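Local coordinates for HIAXHD3 (Humicola insolens, PDB 3ZXK), which probably removes arabinofuranose side chains from arabinoxylan as a family 43 exo-acting arabinofuranosidase, an enzyme into which endo-xylanase activity has been engineered, at residues E21-S32 against S86-F97. Numbering follows the deposited sequence.
Sequences EVFRVGSVFYYS and STLRYRRSNDRF
The ring of Phe-23 is sandwiched between Arg-89 CA on one face, a CH-pi contact 4.2 Å from the ring centroid, and Tyr-30 CB on the other, while Val-25 CG2, Leu-88 CD2 and Phe-97 CE2 meet its edge. Phe-97 turns its own edge to a face of Tyr-30 in a T-shaped pair, planes at 79°, and Val-28 CG1 covers the opposite Tyr-30 face. Two neighbouring blades of the five-bladed beta-propeller of family 43 meet here, each contributing a hairpin whose first strand is an outermost one of its four-stranded sheet. Strands 21-25 and 87-91 run nearly parallel, their axes 7.1 Å apart at closest approach, so side chains rather than backbone hydrogen bonds join them. A flat apolar ring suits the interface between the blades, and Phe-23 reaches it with CG between backbone N and carbonyl carbon (chi1 60°), where CE1 packs on Leu-88 CG. Branched Val-25 lays CG2 obliquely against Tyr-90 CD2, 3.7 Å away.

Glu-21 supplies the charged link. In a side-on salt bridge its OE2 accepts from both NE and NH2 of Arg-89, NE from above the carboxylate plane and NH2 on the syn side at 2.7 Å, with carboxylate and guanidinium planes 77° apart. OE1 accepts from Thr-87 OG1 at 2.6 Å, above the carboxylate plane. A glutamine here would probably leave the Arg-89 guanidinium without its counter-charge, although Met-196 O also accepts from NH2. At the turn end, Val-25 CG2 lies over a face of the Arg-92 guanidinium, which the long side chain carries to the other hairpin: NH1 binds Tyr-90 O, while NH2 donates to a lone pair of Arg-24 O at 3.0 Å, in the carbonyl plane.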
ATOM      1  N   GLU A  21      -4.725   2.024   9.404  1.00  6.18           N
ATOM      2  CA  GLU A  21      -4.870   2.621  10.743  1.00  6.28           C
ATOM      3  C   GLU A  21      -5.051   4.109  10.494  1.00  5.67           C
ATOM      4  O   GLU A  21      -4.294   4.662   9.719  1.00  6.02           O
ATOM      5  CB  GLU A  21      -3.576   2.405  11.569  1.00  7.43           C
ATOM      6  CG  GLU A  21      -3.498   3.192  12.897  1.00  8.86           C
ATOM      7  CD  GLU A  21      -4.009   2.417  14.101  1.00 11.17           C
ATOM      8  OE1 GLU A  21      -3.538   1.285  14.359  1.00 15.83           O
ATOM      9  OE2 GLU A  21      -4.885   2.952  14.804  1.00 14.42           O
ATOM     10  N   VAL A  22      -6.037   4.754  11.125  1.00  4.75           N
ATOM     11  CA  VAL A  22      -6.219   6.211  10.989  0.69  4.72           C
ATOM     12  C   VAL A  22      -6.255   6.877  12.356  1.00  4.78           C
ATOM     13  O   VAL A  22      -6.803   6.323  13.312  1.00  5.51           O
ATOM     14  CB  VAL A  22      -7.527   6.616  10.247  0.69  5.20           C
ATOM     15  CG1 VAL A  22      -7.387   6.576   8.724  0.69  6.10           C
ATOM     16  CG2 VAL A  22      -8.747   5.837  10.755  0.69  4.21           C
ATOM     17  N   PHE A  23      -5.668   8.062  12.448  1.00  4.21           N
ATOM     18  CA  PHE A  23      -5.732   8.837  13.688  1.00  4.15           C
ATOM     19  C   PHE A  23      -5.568  10.303  13.368  1.00  4.70           C
ATOM     20  O   PHE A  23      -5.216  10.645  12.247  1.00  4.79           O
ATOM     21  CB  PHE A  23      -4.699   8.354  14.735  1.00  4.41           C
ATOM     22  CG  PHE A  23      -3.268   8.444  14.273  1.00  4.71           C
ATOM     23  CD1 PHE A  23      -2.664   7.406  13.580  1.00  5.03           C
ATOM     24  CD2 PHE A  23      -2.527   9.589  14.510  1.00  5.39           C
ATOM     25  CE1 PHE A  23      -1.350   7.507  13.128  1.00  4.87           C
ATOM     26  CE2 PHE A  23      -1.202   9.687  14.085  1.00  5.45           C
ATOM     27  CZ  PHE A  23      -0.601   8.640  13.413  1.00  4.80           C
ATOM     28  N   ARG A  24      -5.855  11.152  14.344  1.00  5.09           N
ATOM     29  CA  ARG A  24      -5.769  12.591  14.137  1.00  5.15           C
ATOM     30  C   ARG A  24      -4.750  13.187  15.076  1.00  5.73           C
ATOM     31  O   ARG A  24      -4.680  12.800  16.254  1.00  6.24           O
ATOM     32  CB  ARG A  24      -7.130  13.240  14.412  1.00  5.56           C
ATOM     33  CG  ARG A  24      -7.129  14.734  14.203  1.00  6.46           C
ATOM     34  CD  ARG A  24      -8.520  15.333  14.310  1.00  7.12           C
ATOM     35  NE  ARG A  24      -9.133  15.135  15.621  1.00  8.08           N
ATOM     36  CZ  ARG A  24      -8.960  15.938  16.668  1.00  9.43           C
ATOM     37  NH1 ARG A  24      -8.169  17.010  16.584  1.00 11.00           N
ATOM     38  NH2 ARG A  24      -9.577  15.678  17.809  1.00 11.87           N
ATOM     39  N   VAL A  25      -3.946  14.113  14.555  1.00  5.69           N
ATOM     40  CA  VAL A  25      -3.140  15.011  15.404  1.00  6.38           C
ATOM     41  C   VAL A  25      -3.537  16.421  15.050  1.00  6.72           C
ATOM     42  O   VAL A  25      -3.252  16.884  13.941  1.00  6.89           O
ATOM     43  CB  VAL A  25      -1.626  14.833  15.162  1.00  7.38           C
ATOM     44  CG1 VAL A  25      -0.842  15.681  16.169  1.00  8.12           C
ATOM     45  CG2 VAL A  25      -1.236  13.360  15.260  1.00  7.38           C
ATOM     46  N   GLY A  26      -4.210  17.108  15.964  1.00  7.62           N
ATOM     47  CA  GLY A  26      -4.633  18.480  15.676  1.00  8.64           C
ATOM     48  C   GLY A  26      -5.530  18.546  14.454  1.00  8.31           C
ATOM     49  O   GLY A  26      -6.601  17.936  14.452  1.00  8.94           O
ATOM     50  N   SER A  27      -5.113  19.324  13.447  1.00  8.24           N
ATOM     51  CA  SER A  27      -5.859  19.504  12.205  1.00  8.67           C
ATOM     52  C   SER A  27      -5.586  18.447  11.120  1.00  7.37           C
ATOM     53  O   SER A  27      -6.179  18.477  10.042  1.00  7.90           O
ATOM     54  CB  SER A  27      -5.569  20.908  11.654  1.00 10.26           C
ATOM     55  OG  SER A  27      -5.988  21.858  12.600  1.00 15.62           O
ATOM     56  N   VAL A  28      -4.711  17.489  11.410  1.00  5.53           N
ATOM     57  CA  VAL A  28      -4.237  16.570  10.385  1.00  5.22           C
ATOM     58  C   VAL A  28      -4.612  15.128  10.700  1.00  4.56           C
ATOM     59  O   VAL A  28      -4.444  14.667  11.838  1.00  4.85           O
ATOM     60  CB  VAL A  28      -2.691  16.650  10.204  1.00  5.46           C
ATOM     61  CG1 VAL A  28      -2.275  15.706   9.083  1.00  5.89           C
ATOM     62  CG2 VAL A  28      -2.256  18.081   9.914  1.00  6.10           C
ATOM     63  N   PHE A  29      -5.108  14.428   9.687  1.00  4.25           N
ATOM     64  CA  PHE A  29      -5.362  12.985   9.814  1.00  4.01           C
ATOM     65  C   PHE A  29      -4.224  12.239   9.141  1.00  4.32           C
ATOM     66  O   PHE A  29      -3.754  12.624   8.057  1.00  5.04           O
ATOM     67  CB  PHE A  29      -6.648  12.586   9.099  1.00  4.31           C
ATOM     68  CG  PHE A  29      -7.871  13.292   9.595  1.00  4.62           C
ATOM     69  CD1 PHE A  29      -8.592  12.772  10.689  1.00  5.40           C
ATOM     70  CD2 PHE A  29      -8.348  14.445   8.967  1.00  4.92           C
ATOM     71  CE1 PHE A  29      -9.743  13.398  11.156  1.00  5.53           C
ATOM     72  CE2 PHE A  29      -9.513  15.078   9.442  1.00  5.85           C
ATOM     73  CZ  PHE A  29     -10.208  14.548  10.533  1.00  6.17           C
ATOM     74  N   TYR A  30      -3.819  11.140   9.754  1.00  4.79           N
ATOM     75  CA  TYR A  30      -2.772  10.254   9.232  1.00  4.80           C
ATOM     76  C   TYR A  30      -3.318   8.852   9.039  1.00  4.71           C
ATOM     77  O   TYR A  30      -4.171   8.420   9.798  1.00  5.25           O
ATOM     78  CB  TYR A  30      -1.555  10.231  10.164  1.00  5.40           C
ATOM     79  CG  TYR A  30      -0.801  11.536  10.161  1.00  5.82           C
ATOM     80  CD1 TYR A  30       0.024  11.886   9.087  1.00  6.06           C
ATOM     81  CD2 TYR A  30      -0.946  12.439  11.209  1.00  5.82           C
ATOM     82  CE1 TYR A  30       0.695  13.093   9.077  1.00  6.63           C
ATOM     83  CE2 TYR A  30      -0.277  13.651  11.213  1.00  6.35           C
ATOM     84  CZ  TYR A  30       0.548  13.951  10.162  1.00  6.47           C
ATOM     85  OH  TYR A  30       1.206  15.143  10.120  1.00  6.62           O
ATOM     86  N   TYR A  31      -2.820   8.162   8.025  1.00  4.34           N
ATOM     87  CA  TYR A  31      -3.342   6.845   7.587  1.00  4.12           C
ATOM     88  C   TYR A  31      -2.113   6.022   7.295  1.00  4.31           C
ATOM     89  O   TYR A  31      -1.237   6.458   6.534  1.00  4.74           O
ATOM     90  CB  TYR A  31      -4.110   7.109   6.295  1.00  4.14           C
ATOM     91  CG  TYR A  31      -4.761   5.981   5.523  1.00  4.79           C
ATOM     92  CD1 TYR A  31      -4.042   4.861   5.088  1.00  4.90           C
ATOM     93  CD2 TYR A  31      -6.092   6.103   5.135  1.00  6.49           C
ATOM     94  CE1 TYR A  31      -4.644   3.877   4.303  1.00  4.16           C
ATOM     95  CE2 TYR A  31      -6.692   5.117   4.369  1.00  5.74           C
ATOM     96  CZ  TYR A  31      -5.980   4.027   3.950  1.00  4.92           C
ATOM     97  OH  TYR A  31      -6.674   3.114   3.189  1.00  5.60           O
ATOM     98  N   SER A  32      -2.032   4.856   7.916  1.00  4.17           N
ATOM     99  CA  SER A  32      -0.930   3.918   7.734  1.00  4.50           C
ATOM    100  C   SER A  32      -1.436   2.632   7.083  1.00  4.76           C
ATOM    101  O   SER A  32      -2.469   2.116   7.496  1.00  5.13           O
ATOM    102  CB  SER A  32      -0.296   3.638   9.097  1.00  5.55           C
ATOM    103  OG  SER A  32       0.707   2.639   9.028  1.00  8.19           O
ATOM    104  N   SER A  86      -0.568  -3.787  10.482  1.00  5.40           N
ATOM    105  CA  SER A  86       0.336  -3.218  11.486  1.00  4.41           C
ATOM    106  C   SER A  86      -0.284  -1.990  12.137  1.00  4.15           C
ATOM    107  O   SER A  86      -1.506  -1.812  12.079  1.00  4.42           O
ATOM    108  CB  SER A  86       1.682  -2.947  10.817  1.00  4.86           C
ATOM    109  OG  SER A  86       2.136  -4.139  10.183  1.00  5.84           O
ATOM    110  N   THR A  87       0.497  -1.174  12.830  1.00  3.69           N
ATOM    111  CA  THR A  87      -0.133  -0.102  13.594  1.00  3.95           C
ATOM    112  C   THR A  87       0.821   1.080  13.757  1.00  3.56           C
ATOM    113  O   THR A  87       2.027   0.898  13.800  1.00  3.88           O
ATOM    114  CB  THR A  87      -0.645  -0.631  14.964  1.00  4.17           C
ATOM    115  OG1 THR A  87      -1.396   0.395  15.604  1.00  4.86           O
ATOM    116  CG2 THR A  87       0.496  -1.056  15.874  1.00  4.55           C
ATOM    117  N   LEU A  88       0.235   2.273  13.866  1.00  3.51           N
ATOM    118  CA  LEU A  88       0.976   3.533  13.983  1.00  3.73           C
ATOM    119  C   LEU A  88       0.195   4.476  14.877  1.00  3.74           C
ATOM    120  O   LEU A  88      -1.029   4.589  14.733  1.00  4.43           O
ATOM    121  CB  LEU A  88       1.091   4.213  12.627  1.00  4.21           C
ATOM    122  CG  LEU A  88       1.815   5.559  12.555  1.00  4.74           C
ATOM    123  CD1 LEU A  88       3.300   5.306  12.781  1.00  4.54           C
ATOM    124  CD2 LEU A  88       1.640   6.199  11.186  1.00  6.17           C
ATOM    125  N   ARG A  89       0.896   5.171  15.775  1.00  3.73           N
ATOM    126  CA  ARG A  89       0.295   6.267  16.572  1.00  3.50           C
ATOM    127  C   ARG A  89       1.336   7.328  16.837  1.00  3.59           C
ATOM    128  O   ARG A  89       2.525   7.065  16.782  1.00  4.32           O
ATOM    129  CB  ARG A  89      -0.307   5.799  17.923  1.00  3.88           C
ATOM    130  CG  ARG A  89      -1.500   4.828  17.837  1.00  4.48           C
ATOM    131  CD  ARG A  89      -2.783   5.544  17.419  1.00  5.80           C
ATOM    132  NE  ARG A  89      -3.863   4.643  17.029  1.00  7.94           N
ATOM    133  CZ  ARG A  89      -4.862   4.232  17.821  1.00  7.11           C
ATOM    134  NH1 ARG A  89      -4.971   4.610  19.108  1.00  7.08           N
ATOM    135  NH2 ARG A  89      -5.769   3.413  17.319  1.00  7.77           N
ATOM    136  N   TYR A  90       0.875   8.536  17.126  1.00  3.74           N
ATOM    137  CA  TYR A  90       1.777   9.622  17.485  1.00  3.82           C
ATOM    138  C   TYR A  90       1.753   9.848  19.004  1.00  4.43           C
ATOM    139  O   TYR A  90       0.677  10.020  19.603  1.00  4.94           O
ATOM    140  CB  TYR A  90       1.297  10.890  16.797  1.00  4.25           C
ATOM    141  CG  TYR A  90       2.055  12.125  17.180  1.00  4.57           C
ATOM    142  CD1 TYR A  90       3.401  12.298  16.820  1.00  4.67           C
ATOM    143  CD2 TYR A  90       1.417  13.144  17.875  1.00  5.19           C
ATOM    144  CE1 TYR A  90       4.092  13.464  17.162  1.00  4.94           C
ATOM    145  CE2 TYR A  90       2.085  14.292  18.242  1.00  5.33           C
ATOM    146  CZ  TYR A  90       3.419  14.459  17.871  1.00  5.22           C
ATOM    147  OH  TYR A  90       4.062  15.637  18.233  1.00  5.58           O
ATOM    148  N   ARG A  91       2.937   9.849  19.605  1.00  4.27           N
ATOM    149  CA  ARG A  91       3.064  10.019  21.045  1.00  4.49           C
ATOM    150  C   ARG A  91       3.373  11.475  21.310  1.00  5.01           C
ATOM    151  O   ARG A  91       4.454  11.955  20.974  1.00  5.41           O
ATOM    152  CB  ARG A  91       4.183   9.132  21.578  1.00  4.65           C
ATOM    153  CG  ARG A  91       4.079   8.889  23.072  1.00  5.34           C
ATOM    154  CD  ARG A  91       5.171   7.956  23.544  1.00  5.65           C
ATOM    155  NE  ARG A  91       4.859   7.477  24.898  1.00  6.81           N
ATOM    156  CZ  ARG A  91       5.603   6.604  25.569  1.00  7.12           C
ATOM    157  NH1 ARG A  91       6.743   6.127  25.044  1.00  7.47           N
ATOM    158  NH2 ARG A  91       5.224   6.204  26.773  1.00  7.88           N
ATOM    159  N   ARG A  92       2.422  12.177  21.934  1.00  5.90           N
ATOM    160  CA  ARG A  92       2.612  13.604  22.235  1.00  6.61           C
ATOM    161  C   ARG A  92       3.755  13.875  23.209  1.00  6.65           C
ATOM    162  O   ARG A  92       4.500  14.848  23.038  1.00  8.17           O
ATOM    163  CB  ARG A  92       1.321  14.223  22.775  1.00  7.74           C
ATOM    164  CG  ARG A  92       0.341  14.609  21.681  1.00  9.53           C
ATOM    165  CD  ARG A  92      -0.221  13.431  20.924  1.00 10.19           C
ATOM    166  NE  ARG A  92      -1.380  13.880  20.145  1.00 12.58           N
ATOM    167  CZ  ARG A  92      -2.112  13.088  19.381  1.00 13.53           C
ATOM    168  NH1 ARG A  92      -1.779  11.804  19.248  1.00 11.84           N
ATOM    169  NH2 ARG A  92      -3.157  13.587  18.737  1.00 16.05           N
ATOM    170  N   SER A  93       3.916  13.014  24.210  1.00  6.86           N
ATOM    171  CA  SER A  93       4.866  13.321  25.298  1.00  6.84           C
ATOM    172  C   SER A  93       6.315  13.450  24.829  1.00  7.08           C
ATOM    173  O   SER A  93       7.075  14.244  25.390  1.00  7.91           O
ATOM    174  CB  SER A  93       4.760  12.304  26.422  1.00  7.18           C
ATOM    175  OG  SER A  93       5.137  11.031  25.950  1.00  7.26           O
ATOM    176  N   ASN A  94       6.686  12.697  23.791  1.00  6.78           N
ATOM    177  CA  ASN A  94       8.031  12.854  23.244  1.00  7.03           C
ATOM    178  C   ASN A  94       8.049  13.191  21.756  1.00  7.05           C
ATOM    179  O   ASN A  94       9.081  13.032  21.114  1.00  7.78           O
ATOM    180  CB  ASN A  94       8.904  11.616  23.541  1.00  7.33           C
ATOM    181  CG  ASN A  94       8.355  10.369  22.893  1.00  6.86           C
ATOM    182  OD1 ASN A  94       7.265  10.386  22.322  1.00  7.34           O
ATOM    183  ND2 ASN A  94       9.119   9.304  22.941  1.00  7.56           N
ATOM    184  N   ASP A  95       6.934  13.714  21.221  1.00  6.95           N
ATOM    185  CA  ASP A  95       6.853  14.108  19.803  1.00  7.04           C
ATOM    186  C   ASP A  95       7.442  13.053  18.845  1.00  7.07           C
ATOM    187  O   ASP A  95       8.295  13.355  17.999  1.00  7.49           O
ATOM    188  CB  ASP A  95       7.558  15.478  19.617  1.00  7.92           C
ATOM    189  CG  ASP A  95       7.537  15.979  18.165  1.00  9.50           C
ATOM    190  OD1 ASP A  95       6.551  15.763  17.413  1.00  9.27           O
ATOM    191  OD2 ASP A  95       8.533  16.599  17.760  1.00 12.85           O
ATOM    192  N   ARG A  96       6.968  11.823  18.981  1.00  5.77           N
ATOM    193  CA  ARG A  96       7.504  10.691  18.248  0.51  5.37           C
ATOM    194  C   ARG A  96       6.387   9.810  17.701  1.00  4.86           C
ATOM    195  O   ARG A  96       5.425   9.470  18.424  1.00  5.01           O
ATOM    196  CB  ARG A  96       8.434   9.884  19.169  0.51  5.97           C
ATOM    197  CG  ARG A  96       9.079   8.665  18.528  0.51  6.03           C
ATOM    198  CD  ARG A  96      10.249   8.161  19.367  0.51  6.99           C
ATOM    199  NE  ARG A  96      11.268   9.196  19.523  0.51  9.14           N
ATOM    200  CZ  ARG A  96      12.278   9.422  18.687  0.51 10.81           C
ATOM    201  NH1 ARG A  96      12.465   8.657  17.607  0.51 10.71           N
ATOM    202  NH2 ARG A  96      13.126  10.407  18.950  0.51 12.40           N
ATOM    203  N   PHE A  97       6.514   9.427  16.436  1.00  4.12           N
ATOM    204  CA  PHE A  97       5.619   8.412  15.848  1.00  3.73           C
ATOM    205  C   PHE A  97       6.158   6.999  16.082  1.00  3.62           C
ATOM    206  O   PHE A  97       7.367   6.761  15.930  1.00  3.79           O
ATOM    207  CB  PHE A  97       5.488   8.631  14.341  1.00  3.63           C
ATOM    208  CG  PHE A  97       4.682   9.852  13.947  1.00  3.84           C
ATOM    209  CD1 PHE A  97       5.306  11.101  13.829  1.00  4.31           C
ATOM    210  CD2 PHE A  97       3.325   9.749  13.617  1.00  4.01           C
ATOM    211  CE1 PHE A  97       4.573  12.224  13.438  1.00  5.60           C
ATOM    212  CE2 PHE A  97       2.589  10.883  13.233  1.00  5.25           C
ATOM    213  CZ  PHE A  97       3.217  12.111  13.138  1.00  6.01           C
TER
HETATM  214  O   HOH W   1      -3.953  10.645  17.728  1.00 12.25           O
HETATM  215  O   HOH W   2      -4.905  15.941  18.496  1.00 18.19           O